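PDB 2R7H: putative D-alanine N-acetyltransferase of GNAT family from Desulfovibrio desulfuricans subsp. desulfuricans, which probably transfers an acyl group, most likely acetyl from acetyl-CoA, to an amine substrate. Local coordinates for residues Arg124-Ile138 against Tyr163-Ala177. Numbering follows the deposited sequence.
Sequences RLTGGRLLFAETSGI and YRAGDDKIIYRLEVA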
ATOM      1  N   ARG B 124      13.703  -8.363  12.399  1.00 31.58           N
ATOM      2  CA  ARG B 124      13.979  -8.308  13.826  1.00 34.97           C
ATOM      3  C   ARG B 124      15.163  -7.372  14.161  1.00 33.12           C
ATOM      4  O   ARG B 124      15.062  -6.559  15.088  1.00 35.05           O
ATOM      5  CB  ARG B 124      14.279  -9.683  14.379  1.00 37.04           C
ATOM      6  CG  ARG B 124      13.072 -10.497  14.583  1.00 45.49           C
ATOM      7  CD  ARG B 124      13.376 -11.945  14.961  1.00 52.96           C
ATOM      8  NE  ARG B 124      12.124 -12.610  15.351  1.00 54.30           N
ATOM      9  CZ  ARG B 124      11.949 -13.926  15.501  1.00 54.26           C
ATOM     10  NH1 ARG B 124      12.881 -14.825  15.145  1.00 46.35           N
ATOM     11  NH2 ARG B 124      10.748 -14.350  15.901  1.00 59.03           N
ATOM     12  N   LEU B 125      16.257  -7.473  13.417  1.00 34.73           N
ATOM     13  CA  LEU B 125      17.426  -6.600  13.670  1.00 37.48           C
ATOM     14  C   LEU B 125      17.223  -5.105  13.580  1.00 36.93           C
ATOM     15  O   LEU B 125      17.899  -4.354  14.270  1.00 38.43           O
ATOM     16  CB  LEU B 125      18.640  -6.963  12.804  1.00 38.39           C
ATOM     17  CG  LEU B 125      19.556  -8.031  13.392  1.00 44.55           C
ATOM     18  CD1 LEU B 125      18.780  -9.266  13.859  1.00 50.09           C
ATOM     19  CD2 LEU B 125      20.645  -8.359  12.394  1.00 40.40           C
ATOM     20  N   THR B 126      16.305  -4.671  12.741  1.00 36.63           N
ATOM     21  CA  THR B 126      16.033  -3.268  12.559  1.00 37.30           C
ATOM     22  C   THR B 126      14.950  -2.801  13.498  1.00 39.03           C
ATOM     23  O   THR B 126      14.485  -1.694  13.352  1.00 43.01           O
ATOM     24  CB  THR B 126      15.661  -2.978  11.103  1.00 40.55           C
ATOM     25  OG1 THR B 126      14.522  -3.757  10.741  1.00 44.39           O
ATOM     26  CG2 THR B 126      16.794  -3.367  10.193  1.00 41.10           C
ATOM     27  N   GLY B 127      14.548  -3.640  14.459  1.00 38.43           N
ATOM     28  CA  GLY B 127      13.536  -3.304  15.447  1.00 38.96           C
ATOM     29  C   GLY B 127      12.097  -3.584  15.071  1.00 38.68           C
ATOM     30  O   GLY B 127      11.186  -3.100  15.752  1.00 38.93           O
ATOM     31  N   GLY B 128      11.866  -4.398  14.044  1.00 35.69           N
ATOM     32  CA  GLY B 128      10.507  -4.682  13.616  1.00 34.45           C
ATOM     33  C   GLY B 128       9.704  -5.525  14.585  1.00 33.56           C
ATOM     34  O   GLY B 128      10.254  -6.386  15.276  1.00 33.22           O
ATOM     35  N   ARG B 129       8.406  -5.224  14.650  1.00 31.75           N
ATOM     36  CA  ARG B 129       7.424  -5.904  15.466  1.00 32.84           C
ATOM     37  C   ARG B 129       6.553  -6.824  14.634  1.00 30.91           C
ATOM     38  O   ARG B 129       6.190  -7.888  15.109  1.00 30.43           O
ATOM     39  CB  ARG B 129       6.464  -4.867  16.093  1.00 33.38           C
ATOM     40  CG  ARG B 129       7.139  -3.752  16.881  1.00 36.40           C
ATOM     41  CD  ARG B 129       6.187  -2.625  17.323  1.00 35.40           C
ATOM     42  NE  ARG B 129       5.542  -1.970  16.181  1.00 30.63           N
ATOM     43  CZ  ARG B 129       4.285  -2.154  15.787  1.00 34.76           C
ATOM     44  NH1 ARG B 129       3.450  -2.951  16.443  1.00 28.84           N
ATOM     45  NH2 ARG B 129       3.836  -1.510  14.734  1.00 34.59           N
ATOM     46  N   LEU B 130       6.193  -6.390  13.410  1.00 30.75           N
ATOM     47  CA  LEU B 130       5.278  -7.119  12.528  1.00 26.97           C
ATOM     48  C   LEU B 130       5.738  -7.280  11.120  1.00 26.03           C
ATOM     49  O   LEU B 130       6.375  -6.407  10.605  1.00 27.27           O
ATOM     50  CB  LEU B 130       3.962  -6.342  12.448  1.00 25.80           C
ATOM     51  CG  LEU B 130       3.168  -6.206  13.758  1.00 28.83           C
ATOM     52  CD1 LEU B 130       2.029  -5.143  13.639  1.00 26.96           C
ATOM     53  CD2 LEU B 130       2.695  -7.565  14.060  1.00 25.41           C
ATOM     54  N   LEU B 131       5.375  -8.402  10.516  1.00 29.17           N
ATOM     55  CA  LEU B 131       5.662  -8.659   9.105  1.00 28.76           C
ATOM     56  C   LEU B 131       4.326  -9.067   8.527  1.00 28.28           C
ATOM     57  O   LEU B 131       3.718 -10.037   9.015  1.00 28.98           O
ATOM     58  CB  LEU B 131       6.655  -9.792   8.869  1.00 27.70           C
ATOM     59  CG  LEU B 131       6.999 -10.131   7.406  1.00 31.03           C
ATOM     60  CD1 LEU B 131       7.576  -8.926   6.710  1.00 24.07           C
ATOM     61  CD2 LEU B 131       7.964 -11.336   7.273  1.00 29.30           C
ATOM     62  N   PHE B 132       3.881  -8.319   7.515  1.00 26.24           N
ATOM     63  CA  PHE B 132       2.643  -8.614   6.850  1.00 28.74           C
ATOM     64  C   PHE B 132       2.876  -9.168   5.448  1.00 29.43           C
ATOM     65  O   PHE B 132       3.809  -8.784   4.800  1.00 30.38           O
ATOM     66  CB  PHE B 132       1.744  -7.371   6.750  1.00 27.43           C
ATOM     67  CG  PHE B 132       1.138  -6.965   8.048  1.00 28.33           C
ATOM     68  CD1 PHE B 132       0.018  -7.625   8.535  1.00 23.78           C
ATOM     69  CD2 PHE B 132       1.705  -5.972   8.819  1.00 27.84           C
ATOM     70  CE1 PHE B 132      -0.515  -7.253   9.709  1.00 29.07           C
ATOM     71  CE2 PHE B 132       1.197  -5.625   9.986  1.00 30.46           C
ATOM     72  CZ  PHE B 132       0.057  -6.252  10.450  1.00 24.03           C
ATOM     73  N   ALA B 133       2.020 -10.121   5.050  1.00 32.43           N
ATOM     74  CA  ALA B 133       2.013 -10.708   3.703  1.00 28.30           C
ATOM     75  C   ALA B 133       0.580 -10.696   3.189  1.00 27.53           C
ATOM     76  O   ALA B 133      -0.336 -11.059   3.892  1.00 30.99           O
ATOM     77  CB  ALA B 133       2.601 -12.154   3.674  1.00 25.90           C
ATOM     78  N   GLU B 134       0.389 -10.352   1.937  1.00 29.49           N
ATOM     79  CA  GLU B 134      -0.950 -10.321   1.334  1.00 33.98           C
ATOM     80  C   GLU B 134      -1.008 -11.309   0.195  1.00 34.27           C
ATOM     81  O   GLU B 134      -0.049 -11.426  -0.553  1.00 31.52           O
ATOM     82  CB  GLU B 134      -1.231  -8.934   0.755  1.00 33.32           C
ATOM     83  CG  GLU B 134      -1.116  -7.853   1.741  1.00 37.84           C
ATOM     84  CD  GLU B 134      -1.501  -6.501   1.178  1.00 41.42           C
ATOM     85  OE1 GLU B 134      -1.349  -6.277  -0.037  1.00 37.05           O
ATOM     86  OE2 GLU B 134      -1.930  -5.668   1.974  1.00 48.25           O
ATOM     87  N   THR B 135      -2.111 -12.041   0.076  1.00 32.62           N
ATOM     88  CA  THR B 135      -2.254 -12.934  -1.042  1.00 33.89           C
ATOM     89  C   THR B 135      -3.719 -13.002  -1.460  1.00 33.22           C
ATOM     90  O   THR B 135      -4.593 -12.348  -0.852  1.00 33.44           O
ATOM     91  CB  THR B 135      -1.613 -14.328  -0.779  1.00 36.65           C
ATOM     92  OG1 THR B 135      -1.523 -15.026  -2.019  1.00 37.72           O
ATOM     93  CG2 THR B 135      -2.405 -15.138   0.241  1.00 36.77           C
ATOM     94  N   SER B 136      -3.965 -13.764  -2.512  1.00 32.86           N
ATOM     95  CA  SER B 136      -5.298 -13.943  -3.068  1.00 33.31           C
ATOM     96  C   SER B 136      -6.018 -15.123  -2.433  1.00 34.74           C
ATOM     97  O   SER B 136      -5.410 -16.066  -1.956  1.00 35.19           O
ATOM     98  CB  SER B 136      -5.212 -14.107  -4.582  1.00 34.20           C
ATOM     99  OG  SER B 136      -6.422 -14.571  -5.107  1.00 35.05           O
ATOM    100  N   GLY B 137      -7.334 -15.064  -2.443  1.00 36.50           N
ATOM    101  CA  GLY B 137      -8.157 -16.132  -1.883  1.00 38.03           C
ATOM    102  C   GLY B 137      -8.570 -17.211  -2.868  1.00 37.93           C
ATOM    103  O   GLY B 137      -9.293 -18.130  -2.454  1.00 38.13           O
ATOM    104  N   ILE B 138      -8.119 -17.116  -4.134  1.00 37.01           N
ATOM    105  CA  ILE B 138      -8.460 -18.101  -5.176  1.00 37.62           C
ATOM    106  C   ILE B 138      -7.696 -19.430  -5.024  1.00 36.46           C
ATOM    107  O   ILE B 138      -6.619 -19.482  -4.415  1.00 34.23           O
ATOM    108  CB  ILE B 138      -8.346 -17.533  -6.652  1.00 36.39           C
ATOM    109  CG1 ILE B 138      -6.910 -17.248  -7.084  1.00 39.12           C
ATOM    110  CG2 ILE B 138      -9.247 -16.340  -6.861  1.00 32.15           C
ATOM    111  CD1 ILE B 138      -6.830 -16.695  -8.516  1.00 39.41           C
ATOM    112  N   TYR B 163      -9.291  -7.872  -5.462  1.00 27.29           N
ATOM    113  CA  TYR B 163      -8.594  -7.844  -6.776  1.00 32.42           C
ATOM    114  C   TYR B 163      -9.542  -7.822  -7.964  1.00 32.78           C
ATOM    115  O   TYR B 163      -9.250  -7.166  -8.951  1.00 35.09           O
ATOM    116  CB  TYR B 163      -7.606  -8.982  -6.910  1.00 32.30           C
ATOM    117  CG  TYR B 163      -6.550  -9.031  -5.850  1.00 32.93           C
ATOM    118  CD1 TYR B 163      -5.468  -8.159  -5.874  1.00 33.07           C
ATOM    119  CD2 TYR B 163      -6.589  -9.989  -4.853  1.00 27.35           C
ATOM    120  CE1 TYR B 163      -4.473  -8.215  -4.930  1.00 34.80           C
ATOM    121  CE2 TYR B 163      -5.569 -10.075  -3.893  1.00 33.08           C
ATOM    122  CZ  TYR B 163      -4.513  -9.183  -3.936  1.00 29.76           C
ATOM    123  OH  TYR B 163      -3.529  -9.234  -2.973  1.00 37.88           O
ATOM    124  N   ARG B 164     -10.657  -8.538  -7.858  1.00 35.26           N
ATOM    125  CA  ARG B 164     -11.714  -8.613  -8.872  1.00 37.38           C
ATOM    126  C   ARG B 164     -12.828  -9.432  -8.257  1.00 37.36           C
ATOM    127  O   ARG B 164     -12.648  -9.998  -7.175  1.00 35.72           O
ATOM    128  CB  ARG B 164     -11.250  -9.240 -10.199  1.00 37.63           C
ATOM    129  CG  ARG B 164     -10.692 -10.658 -10.110  1.00 42.98           C
ATOM    130  CD  ARG B 164     -10.105 -11.215 -11.439  1.00 49.12           C
ATOM    131  NE  ARG B 164      -9.062 -10.325 -11.954  1.00 63.75           N
ATOM    132  CZ  ARG B 164      -7.827 -10.188 -11.445  1.00 71.97           C
ATOM    133  NH1 ARG B 164      -7.408 -10.893 -10.388  1.00 75.80           N
ATOM    134  NH2 ARG B 164      -6.987  -9.308 -12.002  1.00 73.75           N
ATOM    135  N   ALA B 165     -13.968  -9.516  -8.950  1.00 36.88           N
ATOM    136  CA  ALA B 165     -15.102 -10.293  -8.466  1.00 37.93           C
ATOM    137  C   ALA B 165     -14.635 -11.728  -8.154  1.00 37.59           C
ATOM    138  O   ALA B 165     -13.923 -12.326  -8.938  1.00 38.94           O
ATOM    139  CB  ALA B 165     -16.248 -10.285  -9.520  1.00 38.22           C
ATOM    140  N   GLY B 166     -14.976 -12.246  -6.976  1.00 37.64           N
ATOM    141  CA  GLY B 166     -14.548 -13.570  -6.555  1.00 38.05           C
ATOM    142  C   GLY B 166     -13.077 -13.734  -6.161  1.00 38.68           C
ATOM    143  O   GLY B 166     -12.676 -14.839  -5.818  1.00 39.57           O
ATOM    144  N   ASP B 167     -12.271 -12.657  -6.168  1.00 38.87           N
ATOM    145  CA  ASP B 167     -10.845 -12.725  -5.832  1.00 35.61           C
ATOM    146  C   ASP B 167     -10.555 -11.801  -4.613  1.00 33.40           C
ATOM    147  O   ASP B 167     -10.308 -10.624  -4.743  1.00 33.84           O
ATOM    148  CB  ASP B 167     -10.019 -12.350  -7.053  1.00 34.92           C
ATOM    149  CG  ASP B 167      -8.558 -12.680  -6.893  1.00 33.52           C
ATOM    150  OD1 ASP B 167      -8.090 -12.885  -5.764  1.00 32.29           O
ATOM    151  OD2 ASP B 167      -7.856 -12.757  -7.916  1.00 39.32           O
ATOM    152  N   ASP B 168     -10.587 -12.404  -3.433  1.00 33.64           N
ATOM    153  CA  ASP B 168     -10.383 -11.717  -2.164  1.00 33.78           C
ATOM    154  C   ASP B 168      -8.927 -11.547  -1.818  1.00 33.39           C
ATOM    155  O   ASP B 168      -8.112 -12.357  -2.249  1.00 32.50           O
ATOM    156  CB  ASP B 168     -10.981 -12.548  -1.036  1.00 32.63           C
ATOM    157  CG  ASP B 168     -12.463 -12.821  -1.213  1.00 35.79           C
ATOM    158  OD1 ASP B 168     -13.125 -12.164  -2.049  1.00 31.66           O
ATOM    159  OD2 ASP B 168     -12.948 -13.709  -0.494  1.00 36.18           O
ATOM    160  N   LYS B 169      -8.605 -10.494  -1.052  1.00 31.69           N
ATOM    161  CA  LYS B 169      -7.242 -10.284  -0.585  1.00 30.48           C
ATOM    162  C   LYS B 169      -7.264 -10.768   0.828  1.00 30.84           C
ATOM    163  O   LYS B 169      -8.155 -10.351   1.570  1.00 29.45           O
ATOM    164  CB  LYS B 169      -6.810  -8.805  -0.585  1.00 31.97           C
ATOM    165  CG  LYS B 169      -5.309  -8.647  -0.132  1.00 33.81           C
ATOM    166  CD  LYS B 169      -4.725  -7.309  -0.442  1.00 32.00           C
ATOM    167  CE  LYS B 169      -5.235  -6.223   0.370  1.00 30.43           C
ATOM    168  NZ  LYS B 169      -4.389  -4.987   0.141  1.00 32.21           N
ATOM    169  N   ILE B 170      -6.313 -11.639   1.198  1.00 28.30           N
ATOM    170  CA  ILE B 170      -6.192 -12.148   2.570  1.00 31.85           C
ATOM    171  C   ILE B 170      -4.896 -11.527   3.099  1.00 29.85           C
ATOM    172  O   ILE B 170      -3.863 -11.584   2.415  1.00 31.33           O
ATOM    173  CB  ILE B 170      -6.116 -13.689   2.714  1.00 33.28           C
ATOM    174  CG1 ILE B 170      -7.382 -14.394   2.202  1.00 38.56           C
ATOM    175  CG2 ILE B 170      -5.975 -14.067   4.232  1.00 26.60           C
ATOM    176  CD1 ILE B 170      -7.645 -14.256   0.790  1.00 49.60           C
ATOM    177  N   ILE B 171      -4.961 -10.928   4.289  1.00 29.93           N
ATOM    178  CA  ILE B 171      -3.794 -10.277   4.909  1.00 30.75           C
ATOM    179  C   ILE B 171      -3.370 -11.152   6.074  1.00 30.40           C
ATOM    180  O   ILE B 171      -4.171 -11.432   6.994  1.00 32.91           O
ATOM    181  CB  ILE B 171      -4.059  -8.829   5.377  1.00 31.81           C
ATOM    182  CG1 ILE B 171      -4.593  -7.956   4.220  1.00 30.22           C
ATOM    183  CG2 ILE B 171      -2.752  -8.219   5.911  1.00 26.54           C
ATOM    184  CD1 ILE B 171      -5.023  -6.520   4.609  1.00 31.72           C
ATOM    185  N   TYR B 172      -2.125 -11.630   5.981  1.00 26.61           N
ATOM    186  CA  TYR B 172      -1.496 -12.500   6.936  1.00 28.92           C
ATOM    187  C   TYR B 172      -0.561 -11.702   7.801  1.00 29.80           C
ATOM    188  O   TYR B 172       0.198 -10.876   7.334  1.00 30.12           O
ATOM    189  CB  TYR B 172      -0.743 -13.643   6.205  1.00 31.68           C
ATOM    190  CG  TYR B 172      -1.658 -14.729   5.715  1.00 30.75           C
ATOM    191  CD1 TYR B 172      -2.102 -15.732   6.588  1.00 34.76           C
ATOM    192  CD2 TYR B 172      -2.060 -14.786   4.400  1.00 35.97           C
ATOM    193  CE1 TYR B 172      -2.950 -16.728   6.158  1.00 34.49           C
ATOM    194  CE2 TYR B 172      -2.904 -15.795   3.973  1.00 37.21           C
ATOM    195  CZ  TYR B 172      -3.344 -16.740   4.844  1.00 32.12           C
ATOM    196  OH  TYR B 172      -4.189 -17.704   4.386  1.00 35.08           O
ATOM    197  N   ARG B 173      -0.592 -11.982   9.082  1.00 29.51           N
ATOM    198  CA  ARG B 173       0.206 -11.281  10.072  1.00 28.52           C
ATOM    199  C   ARG B 173       1.244 -12.197  10.756  1.00 32.12           C
ATOM    200  O   ARG B 173       0.901 -13.293  11.154  1.00 30.89           O
ATOM    201  CB  ARG B 173      -0.775 -10.858  11.171  1.00 27.42           C
ATOM    202  CG  ARG B 173      -0.208 -10.073  12.358  1.00 25.48           C
ATOM    203  CD  ARG B 173      -1.150 -10.206  13.491  1.00 31.17           C
ATOM    204  NE  ARG B 173      -0.709  -9.431  14.634  1.00 29.87           N
ATOM    205  CZ  ARG B 173      -0.898  -8.130  14.773  1.00 38.66           C
ATOM    206  NH1 ARG B 173      -1.469  -7.395  13.808  1.00 36.41           N
ATOM    207  NH2 ARG B 173      -0.447  -7.553  15.875  1.00 33.75           N
ATOM    208  N   LEU B 174       2.494 -11.736  10.891  1.00 31.75           N
ATOM    209  CA  LEU B 174       3.497 -12.488  11.674  1.00 31.09           C
ATOM    210  C   LEU B 174       4.059 -11.530  12.711  1.00 31.37           C
ATOM    211  O   LEU B 174       4.579 -10.479  12.370  1.00 28.85           O
ATOM    212  CB  LEU B 174       4.661 -13.002  10.832  1.00 30.82           C
ATOM    213  CG  LEU B 174       5.724 -13.884  11.517  1.00 31.77           C
ATOM    214  CD1 LEU B 174       5.166 -15.241  11.855  1.00 34.57           C
ATOM    215  CD2 LEU B 174       6.884 -14.081  10.596  1.00 29.35           C
ATOM    216  N   GLU B 175       3.906 -11.859  13.983  1.00 33.56           N
ATOM    217  CA  GLU B 175       4.478 -11.052  15.068  1.00 33.79           C
ATOM    218  C   GLU B 175       5.912 -11.541  15.151  1.00 35.55           C
ATOM    219  O   GLU B 175       6.175 -12.749  15.294  1.00 33.05           O
ATOM    220  CB  GLU B 175       3.730 -11.251  16.369  1.00 36.25           C
ATOM    221  CG  GLU B 175       2.287 -10.772  16.245  1.00 37.51           C
ATOM    222  CD  GLU B 175       1.467 -10.861  17.489  1.00 49.80           C
ATOM    223  OE1 GLU B 175       2.031 -11.112  18.568  1.00 61.50           O
ATOM    224  OE2 GLU B 175       0.234 -10.664  17.386  1.00 53.42           O
ATOM    225  N   VAL B 176       6.825 -10.591  15.006  1.00 38.04           N
ATOM    226  CA  VAL B 176       8.291 -10.792  14.971  1.00 42.21           C
ATOM    227  C   VAL B 176       9.040 -10.497  16.300  1.00 46.76           C
ATOM    228  O   VAL B 176      10.172 -10.968  16.515  1.00 47.91           O
ATOM    229  CB  VAL B 176       8.861  -9.992  13.738  1.00 41.88           C
ATOM    230  CG1 VAL B 176      10.146  -9.353  14.012  1.00 47.23           C
ATOM    231  CG2 VAL B 176       8.862 -10.873  12.456  1.00 38.33           C
ATOM    232  N   ALA B 177       8.405  -9.759  17.198  1.00 49.20           N
ATOM    233  CA  ALA B 177       8.995  -9.414  18.468  1.00 53.83           C
ATOM    234  C   ALA B 177       7.849  -9.246  19.451  1.00 58.73           C
ATOM    235  O   ALA B 177       6.803  -9.896  19.278  1.00 62.01           O
ATOM    236  CB  ALA B 177       9.803  -8.131  18.334  1.00 52.33           C
ATOM    237  OXT ALA B 177       7.925  -8.471  20.412  1.00 62.51           O
TER
HETATM  238  O   HOH W   1      -1.643  -7.367  -2.927  1.00 48.69           O
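S136 and D167 meet through a very short hydrogen bond, 2.5 Å from S136 OG to D167 OD1. With OG anti to the backbone N (chi1 167°), the hydroxyl donates across the contact to D167 and accepts within its own segment from I138 N, an ST turn where the strand ends. D167 OD2 accepts a weak hydrogen bond from R164 NH1, part of a salt bridge; the backbone of R164 opens the type II turn R164-D167. At the other extreme of the contact, R124 NE donates to V176 O over 2.8 Å; the oxygen lies near the guanidinium plane and offers a lone pair to it. E134 and K169 form a salt bridge, weak as a hydrogen bond, with E134 OE2 3.1 Å from K169 NZ, while a water donates to E134 OE1 and also binds Y163 OH. Strands 130-136 and 167-175 run antiparallel, paired by reciprocal backbone bonds at L131/L174, A133/Y172 and T135/I170. V176 N to R129 O and G137 N to D168 O carry the pairing past both ends of strand 130-136. In the mixed GNAT sheet, strand 130-136 lies between parallel strand 94-102 and this antiparallel partner, the last strand of the chain, which is inserted between 130-136 and 154-159. On the face of L130 and F132, L130 CD2 sits over one face of the R173 guanidinium, 3.6 Å from R173 NH2, near the rim. The extended R173 runs beside F132, their planes 78° apart; its NE bonds E175 OE2 and its NH1 bridges to E156. F132 also meets F162 of the second subunit. On the other face, T135 CG2 abuts the Y172 ring edge, 3.8 Å from Y172 CE2, against helix 142-150, where E149 binds the Y172 hydroxyl. I170 CD1 packs against the backbone of G137, and V176 CG1 against R124 CG and G128 O.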